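Local coordinates for BamaA.19900.a (Balamuthia mandrillaris, PDB 6VZZ), which binds glucose and, as a glucokinase, probably catalyses its ATP-dependent phosphorylation to glucose 6-phosphate, the entry step of glycolysis, at residues A[16-21]-A[62-67]; A[20-25]-A[50-55]; A[239-244]-A[258-263]. All blocks are in the same frame, centred on the assembly; numbering follows the deposited sequence.

Interactions 1 and 2 start from the same helix, 16-25, and share Gln20 and Thr21, and their centres are about 8 Å apart. One reaches strand 62-68, the other its neighbour 47-54, and the two strands are joined by probable backbone hydrogen bonds, Leu62 N to Leu52 O (2.8 Å) and Leu50 N to Leu65 O (2.9 Å). Together they attach one helix to one margin of a five-stranded sheet. Interaction 3 lies on the opposite side of the chain's centre, with its centre about 38 Å from that of interaction 1 and about 43 Å from that of interaction 2. It alone includes a residue of the glucose pocket, Glu258, which binds the sugar directly.

Interaction 1. Residues A[16-21]-A[62-67]; sequences QEVTQT and LQVLKV
Thr21, whose methyl group meets Leu62 across the contact, holds the carbonyl oxygen of Glu17 through two donors. Its backbone N lies 3.0 Å from Glu17 O in the regular helical bond, and its hydroxyl OG1 reaches Glu17 O at 2.7 Å from the opposite face of the carbonyl plane. This second bond fixes the rotation of the threonine: with OG1 beside the backbone N (chi1 -64°), the methyl CG2 of Thr21 is left to meet Leu62 CD2, tip to tip at 3.9 Å.

One helical turn earlier, Val18 carries most of the helix side of the contact, and both its methyls lie against the strand. CG2 of Val18 sits 3.4 Å from Gln63 O and 4.0 Å from Leu62 CD1, while Val18 CG1 lies 4.2 Å from Val64 CB, the valine side chains crossing at about a right angle. Both methyls of Leu62 are used: CD1 packs on Val18, and CD2 lies between Thr21 CG2 and Val18 CG1.

Segments 16-21 and 62-67 run at 131° to each other, with their axes 8.8 Å apart at closest approach. The strand is irregular within the contact, where Val64 and the next residue, Leu65, both face Leu50 in a classic beta bulge. Both side chains of the bulge pack on Val82 of helix 72-90. Strand 62-68 is an edge strand of a mixed five-stranded sheet with strand order 3-2-1-4-5, the arrangement characteristic of the ribonuclease H-like domains of the actin-ATPase clan.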
# COMPACT_ATOMS: atom_id res chain seq x y z
N GLN A 16 -15.56 -2.40 41.50
CA GLN A 16 -15.44 -1.42 42.58
C GLN A 16 -14.67 -0.19 42.12
O GLN A 16 -15.09 0.95 42.37
CB GLN A 16 -14.77 -2.06 43.80
N GLU A 17 -13.54 -0.39 41.43
CA GLU A 17 -12.69 0.73 41.03
C GLU A 17 -13.43 1.66 40.07
O GLU A 17 -13.35 2.89 40.20
CB GLU A 17 -11.41 0.21 40.39
N VAL A 18 -14.17 1.09 39.12
CA VAL A 18 -14.95 1.90 38.18
C VAL A 18 -16.09 2.61 38.91
O VAL A 18 -16.32 3.81 38.71
CB VAL A 18 -15.48 1.01 37.04
CG1 VAL A 18 -16.51 1.75 36.21
CG2 VAL A 18 -14.33 0.53 36.19
N THR A 19 -16.81 1.88 39.75
CA THR A 19 -17.90 2.49 40.52
C THR A 19 -17.39 3.67 41.35
O THR A 19 -17.97 4.76 41.30
CB THR A 19 -18.56 1.44 41.40
OG1 THR A 19 -19.47 0.67 40.61
CG2 THR A 19 -19.32 2.10 42.53
N GLN A 20 -16.31 3.47 42.11
CA GLN A 20 -15.80 4.57 42.93
C GLN A 20 -15.34 5.74 42.05
O GLN A 20 -15.57 6.90 42.40
CB GLN A 20 -14.66 4.08 43.82
N THR A 21 -14.75 5.45 40.89
CA THR A 21 -14.23 6.52 40.04
C THR A 21 -15.36 7.37 39.46
O THR A 21 -15.27 8.61 39.45
CB THR A 21 -13.38 5.93 38.91
OG1 THR A 21 -12.23 5.28 39.47
CG2 THR A 21 -12.91 7.03 37.97
N LEU A 62 -10.50 5.40 31.63
CA LEU A 62 -11.10 4.44 32.55
C LEU A 62 -11.74 3.32 31.74
O LEU A 62 -12.72 3.55 31.03
CB LEU A 62 -12.13 5.14 33.43
CG LEU A 62 -12.93 4.23 34.36
CD1 LEU A 62 -12.05 3.74 35.49
CD2 LEU A 62 -14.17 4.95 34.87
N GLN A 63 -11.18 2.11 31.83
CA GLN A 63 -11.81 0.98 31.17
C GLN A 63 -12.97 0.50 32.03
O GLN A 63 -12.76 0.14 33.19
CB GLN A 63 -10.82 -0.16 30.92
CG GLN A 63 -11.49 -1.39 30.27
CD GLN A 63 -10.52 -2.31 29.55
OE1 GLN A 63 -9.91 -1.92 28.56
NE2 GLN A 63 -10.36 -3.54 30.06
N VAL A 64 -14.18 0.49 31.48
CA VAL A 64 -15.33 0.12 32.30
C VAL A 64 -15.76 -1.31 32.02
O VAL A 64 -16.24 -2.00 32.92
CB VAL A 64 -16.51 1.09 32.11
CG1 VAL A 64 -16.02 2.53 32.03
CG2 VAL A 64 -17.33 0.73 30.92
N LEU A 65 -15.60 -1.80 30.78
CA LEU A 65 -16.02 -3.17 30.54
C LEU A 65 -15.32 -3.76 29.33
O LEU A 65 -15.04 -3.07 28.35
CB LEU A 65 -17.54 -3.26 30.37
CG LEU A 65 -18.13 -4.54 30.99
CD1 LEU A 65 -17.36 -4.95 32.26
CD2 LEU A 65 -19.60 -4.37 31.31
N LYS A 66 -15.06 -5.06 29.41
CA LYS A 66 -14.60 -5.86 28.29
C LYS A 66 -15.44 -7.14 28.24
O LYS A 66 -15.96 -7.60 29.26
CB LYS A 66 -13.10 -6.22 28.40
CG LYS A 66 -12.74 -7.17 29.53
CD LYS A 66 -11.31 -7.70 29.36
CE LYS A 66 -10.95 -8.74 30.42
NZ LYS A 66 -9.83 -9.65 29.99
N VAL A 67 -15.57 -7.69 27.04
CA VAL A 67 -16.47 -8.82 26.82
C VAL A 67 -15.94 -9.64 25.66
O VAL A 67 -15.26 -9.12 24.77
CB VAL A 67 -17.92 -8.31 26.57
CG1 VAL A 67 -18.00 -7.51 25.28
CG2 VAL A 67 -18.93 -9.46 26.55

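Interaction 2. Residues A[20-25]-A[50-55]; sequences QTLKQW and LALARA
Trp25 and Arg54 dominate this contact, the arginine lying along one face of the indole. Arg54 CD stands 3.4 Å from the centroid of the five-membered ring of Trp25 and almost on its normal, a CH-pi contact, while CG of the same side chain runs over the benzo half. A bend at chi3 (-63°) then lays the guanidinium flat on the ring, with the planes 8° apart and the centres 3.9 Å apart. In this stack Trp25 NE1 comes within 3.2 Å of Arg54 NE, but both are donors and share no hydrogen bond. The charge of the arginine is met by Asp57, which forms a salt bridge with Arg54 NH2 and also touches the tryptophan.

The methyl CG2 of Thr21, from the preceding helical turn, lies over the rim of the opposite face of the indole. Leu52 approaches the far end of the benzo ring: its carbonyl oxygen O lies 3.8 Å from Trp25 CH2, at the edge and near the ring plane, and its CB is 3.8 Å from Trp25 CZ3. Further along the same side chain, Leu52 CD1 packs 4.0 Å from Leu22 CD2, the two leucines meeting at about a right angle.

Segments 20-25 and 50-54 run 28° apart. The arrangement is a cation-pi stack joining the C-terminal end of helix 16-25 to the end of strand 47-54, the second strand of the antiparallel 3-2-1 half of the sheet in this actin-like domain.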
# COMPACT_ATOMS: atom_id res chain seq x y z
N GLN A 20 -16.31 3.47 42.11
CA GLN A 20 -15.80 4.57 42.93
C GLN A 20 -15.34 5.74 42.05
O GLN A 20 -15.57 6.90 42.40
CB GLN A 20 -14.66 4.08 43.82
N THR A 21 -14.75 5.45 40.89
CA THR A 21 -14.23 6.52 40.04
C THR A 21 -15.36 7.37 39.46
O THR A 21 -15.27 8.61 39.45
CB THR A 21 -13.38 5.93 38.91
OG1 THR A 21 -12.23 5.28 39.47
CG2 THR A 21 -12.91 7.03 37.97
N LEU A 22 -16.42 6.73 38.96
CA LEU A 22 -17.51 7.50 38.37
C LEU A 22 -18.23 8.35 39.42
O LEU A 22 -18.79 9.40 39.08
CB LEU A 22 -18.49 6.57 37.67
CG LEU A 22 -17.83 5.77 36.55
CD1 LEU A 22 -18.77 4.72 36.00
CD2 LEU A 22 -17.36 6.71 35.44
N LYS A 23 -18.22 7.93 40.69
CA LYS A 23 -18.78 8.79 41.73
C LYS A 23 -17.95 10.06 41.87
O LYS A 23 -18.51 11.15 42.05
CB LYS A 23 -18.85 8.05 43.07
CG LYS A 23 -19.77 6.84 43.08
CD LYS A 23 -19.99 6.31 44.50
CE LYS A 23 -20.59 4.91 44.48
NZ LYS A 23 -21.30 4.60 45.75
N GLN A 24 -16.63 9.94 41.78
CA GLN A 24 -15.79 11.13 41.85
C GLN A 24 -16.02 12.05 40.65
O GLN A 24 -16.01 13.27 40.78
CB GLN A 24 -14.31 10.73 41.94
CG GLN A 24 -13.90 10.08 43.27
CD GLN A 24 -12.45 9.58 43.28
OE1 GLN A 24 -12.00 8.90 42.34
NE2 GLN A 24 -11.71 9.91 44.33
N TRP A 25 -16.27 11.47 39.47
CA TRP A 25 -16.41 12.26 38.26
C TRP A 25 -17.65 13.15 38.30
O TRP A 25 -17.60 14.32 37.89
CB TRP A 25 -16.48 11.35 37.03
CG TRP A 25 -15.15 10.89 36.54
CD1 TRP A 25 -13.95 10.97 37.19
CD2 TRP A 25 -14.89 10.27 35.28
NE1 TRP A 25 -12.96 10.44 36.41
CE2 TRP A 25 -13.50 10.00 35.23
CE3 TRP A 25 -15.69 9.91 34.19
CZ2 TRP A 25 -12.89 9.38 34.14
CZ3 TRP A 25 -15.08 9.30 33.10
CH2 TRP A 25 -13.70 9.04 33.08
N LEU A 50 -14.46 -1.22 26.26
CA LEU A 50 -15.09 0.09 26.26
C LEU A 50 -14.44 0.92 27.35
O LEU A 50 -14.13 0.40 28.43
CB LEU A 50 -16.61 -0.00 26.49
CG LEU A 50 -17.44 1.27 26.29
CD1 LEU A 50 -18.79 0.95 25.71
CD2 LEU A 50 -17.59 2.03 27.58
N ALA A 51 -14.23 2.20 27.07
CA ALA A 51 -13.57 3.08 28.02
C ALA A 51 -14.17 4.47 27.95
O ALA A 51 -14.78 4.86 26.95
CB ALA A 51 -12.06 3.15 27.76
N LEU A 52 -13.99 5.22 29.04
CA LEU A 52 -14.41 6.60 29.14
C LEU A 52 -13.21 7.47 29.48
O LEU A 52 -12.27 7.03 30.14
CB LEU A 52 -15.48 6.79 30.21
CG LEU A 52 -16.63 5.79 30.24
CD1 LEU A 52 -17.50 6.08 31.45
CD2 LEU A 52 -17.45 5.84 28.94
N ALA A 53 -13.26 8.72 29.01
CA ALA A 53 -12.27 9.71 29.41
C ALA A 53 -12.94 11.08 29.44
O ALA A 53 -13.76 11.39 28.56
CB ALA A 53 -11.06 9.73 28.46
N ARG A 54 -12.62 11.86 30.46
CA ARG A 54 -13.17 13.21 30.54
C ARG A 54 -12.42 14.13 29.59
O ARG A 54 -11.38 13.78 29.03
CB ARG A 54 -13.09 13.73 31.98
CG ARG A 54 -13.92 12.95 32.98
CD ARG A 54 -13.58 13.36 34.40
NE ARG A 54 -12.19 13.05 34.71
CZ ARG A 54 -11.57 13.44 35.82
NH1 ARG A 54 -12.21 14.16 36.72
NH2 ARG A 54 -10.29 13.11 36.01
N ALA A 55 -12.96 15.34 29.42
CA ALA A 55 -12.35 16.32 28.53
C ALA A 55 -10.90 16.60 28.91
O ALA A 55 -10.05 16.81 28.04
CB ALA A 55 -13.16 17.61 28.54

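Interaction 3. Residues A[239-244]-A[258-263]; sequences RLLEYI and EDIVSG. With BGC (beta-D-glucopyranose), chain B.
The helical turn 239-244 and the irregular segment 258-263 approach most closely where Ile244 CA lies 7.5 Å from Asp259 CA, and apolar side chains fill the interval. Ile260 is central. Its CD1 meets Leu240 CD2 tip to tip at 4.0 Å, while CG1 of Ile260 packs against Ile244 CD1. Leu241, whose side chain crosses that of Ile260 at about a right angle, brings CD2 to 4.1 Å from Ile260 CD1. The other branch of Ile244 brings CG2 to 4.0 Å from Asp259 CB. The carboxylate of Asp259 is engaged with Tyr249 OH and Glu256 N.

The segment then turns sharply through an inverse gamma turn centred on Val261 and delivers Ser262 to the N-cap of helix 263-276. The hydroxyl of Ser262 works in two directions. OG accepts from Gly265 N as the cap and donates to Glu258 O at 2.8 Å, nearly in line with the carbonyl bond (C=O...OG 168°), which ties the start of the segment to the helix end.

Glu258 points to the other side, into the sugar pocket. With CG anti to the backbone N (chi1 -174°) and an extended chain, its OE1 accepts the anomeric hydroxyl O1 of beta-D-glucopyranose at 2.6 Å and also bonds Leu195 N. The second oxygen, OE2, is held by a salt bridge to Arg264 and a hydrogen bond from Asn116. His221 touches the Glu258 side chain and is itself hydrogen-bonded to the sugar through NE2.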
# COMPACT_ATOMS: atom_id res chain seq x y z
N ARG A 239 4.38 -26.96 0.87
CA ARG A 239 3.47 -27.89 1.52
C ARG A 239 2.55 -27.17 2.50
O ARG A 239 1.34 -27.43 2.54
CB ARG A 239 4.25 -29.00 2.22
CG ARG A 239 5.03 -29.93 1.28
CD ARG A 239 5.40 -31.26 1.94
NE ARG A 239 6.13 -31.08 3.20
CZ ARG A 239 7.45 -30.89 3.29
NH1 ARG A 239 8.21 -30.86 2.20
NH2 ARG A 239 8.01 -30.73 4.48
N LEU A 240 3.10 -26.23 3.28
CA LEU A 240 2.29 -25.51 4.25
C LEU A 240 1.22 -24.67 3.56
O LEU A 240 0.06 -24.65 3.99
CB LEU A 240 3.18 -24.62 5.13
CG LEU A 240 2.46 -23.54 5.93
CD1 LEU A 240 1.50 -24.14 6.96
CD2 LEU A 240 3.46 -22.63 6.59
N LEU A 241 1.60 -23.95 2.50
CA LEU A 241 0.63 -23.14 1.76
C LEU A 241 -0.45 -24.01 1.13
O LEU A 241 -1.63 -23.63 1.12
CB LEU A 241 1.36 -22.32 0.70
CG LEU A 241 2.37 -21.30 1.23
CD1 LEU A 241 3.12 -20.64 0.08
CD2 LEU A 241 1.69 -20.25 2.10
N GLU A 242 -0.08 -25.19 0.61
CA GLU A 242 -1.08 -26.07 0.01
C GLU A 242 -1.98 -26.69 1.07
O GLU A 242 -3.17 -26.92 0.82
CB GLU A 242 -0.39 -27.16 -0.81
CG GLU A 242 0.23 -26.65 -2.10
CD GLU A 242 1.02 -27.72 -2.85
OE1 GLU A 242 1.72 -27.35 -3.82
OE2 GLU A 242 0.94 -28.92 -2.49
N TYR A 243 -1.44 -26.97 2.25
CA TYR A 243 -2.25 -27.51 3.34
C TYR A 243 -3.29 -26.49 3.79
O TYR A 243 -4.49 -26.81 3.87
CB TYR A 243 -1.32 -27.90 4.49
CG TYR A 243 -1.95 -28.41 5.77
CD1 TYR A 243 -2.37 -27.52 6.77
CD2 TYR A 243 -2.07 -29.77 6.01
CE1 TYR A 243 -2.92 -27.99 7.95
CE2 TYR A 243 -2.61 -30.24 7.19
CZ TYR A 243 -3.03 -29.35 8.15
OH TYR A 243 -3.57 -29.84 9.32
N ILE A 244 -2.86 -25.26 4.06
CA ILE A 244 -3.80 -24.23 4.48
C ILE A 244 -4.78 -23.90 3.36
O ILE A 244 -5.98 -23.75 3.59
CB ILE A 244 -3.05 -22.97 4.96
CG1 ILE A 244 -2.18 -23.32 6.17
CG2 ILE A 244 -4.03 -21.86 5.29
CD1 ILE A 244 -1.50 -22.15 6.76
N GLU A 258 -3.10 -13.28 6.52
CA GLU A 258 -3.82 -13.50 7.77
C GLU A 258 -4.14 -14.98 8.00
O GLU A 258 -4.36 -15.39 9.14
CB GLU A 258 -5.12 -12.69 7.78
CG GLU A 258 -5.87 -12.74 9.12
CD GLU A 258 -7.09 -11.84 9.16
OE1 GLU A 258 -6.93 -10.60 9.12
OE2 GLU A 258 -8.23 -12.36 9.23
N ASP A 259 -4.13 -15.80 6.95
CA ASP A 259 -4.38 -17.22 7.16
C ASP A 259 -3.22 -17.90 7.87
O ASP A 259 -3.38 -19.04 8.34
CB ASP A 259 -4.68 -17.90 5.83
CG ASP A 259 -6.01 -17.44 5.23
OD1 ASP A 259 -6.92 -17.07 6.01
OD2 ASP A 259 -6.15 -17.44 3.98
N ILE A 260 -2.07 -17.23 7.99
CA ILE A 260 -0.96 -17.71 8.79
C ILE A 260 -0.67 -16.76 9.95
O ILE A 260 -0.47 -17.20 11.09
CB ILE A 260 0.29 -17.91 7.92
CG1 ILE A 260 0.11 -19.11 7.00
CG2 ILE A 260 1.55 -18.05 8.77
CD1 ILE A 260 1.27 -19.33 6.05
N VAL A 261 -0.70 -15.46 9.69
CA VAL A 261 -0.26 -14.46 10.65
C VAL A 261 -1.47 -14.01 11.45
O VAL A 261 -2.00 -12.91 11.24
CB VAL A 261 0.44 -13.27 9.95
CG1 VAL A 261 1.08 -12.34 10.96
CG2 VAL A 261 1.46 -13.79 8.95
N SER A 262 -1.92 -14.86 12.36
CA SER A 262 -3.07 -14.60 13.22
C SER A 262 -3.11 -15.71 14.26
O SER A 262 -2.35 -16.68 14.19
CB SER A 262 -4.38 -14.55 12.44
OG SER A 262 -4.67 -15.82 11.90
N GLY A 263 -4.02 -15.57 15.22
CA GLY A 263 -4.20 -16.63 16.19
C GLY A 263 -4.57 -17.95 15.54
O GLY A 263 -3.88 -18.95 15.74
C2 BGC B . -9.61 -6.89 9.41
C3 BGC B . -8.99 -5.53 9.64
C4 BGC B . -8.47 -5.43 11.07
C5 BGC B . -7.54 -6.59 11.36
C6 BGC B . -7.00 -6.62 12.77
C1 BGC B . -8.60 -7.97 9.77
O1 BGC B . -9.09 -9.23 9.49
O2 BGC B . -10.02 -7.02 8.05
O3 BGC B . -9.92 -4.49 9.37
O4 BGC B . -7.75 -4.22 11.24
O5 BGC B . -8.24 -7.82 11.14
O6 BGC B . -8.02 -6.44 13.72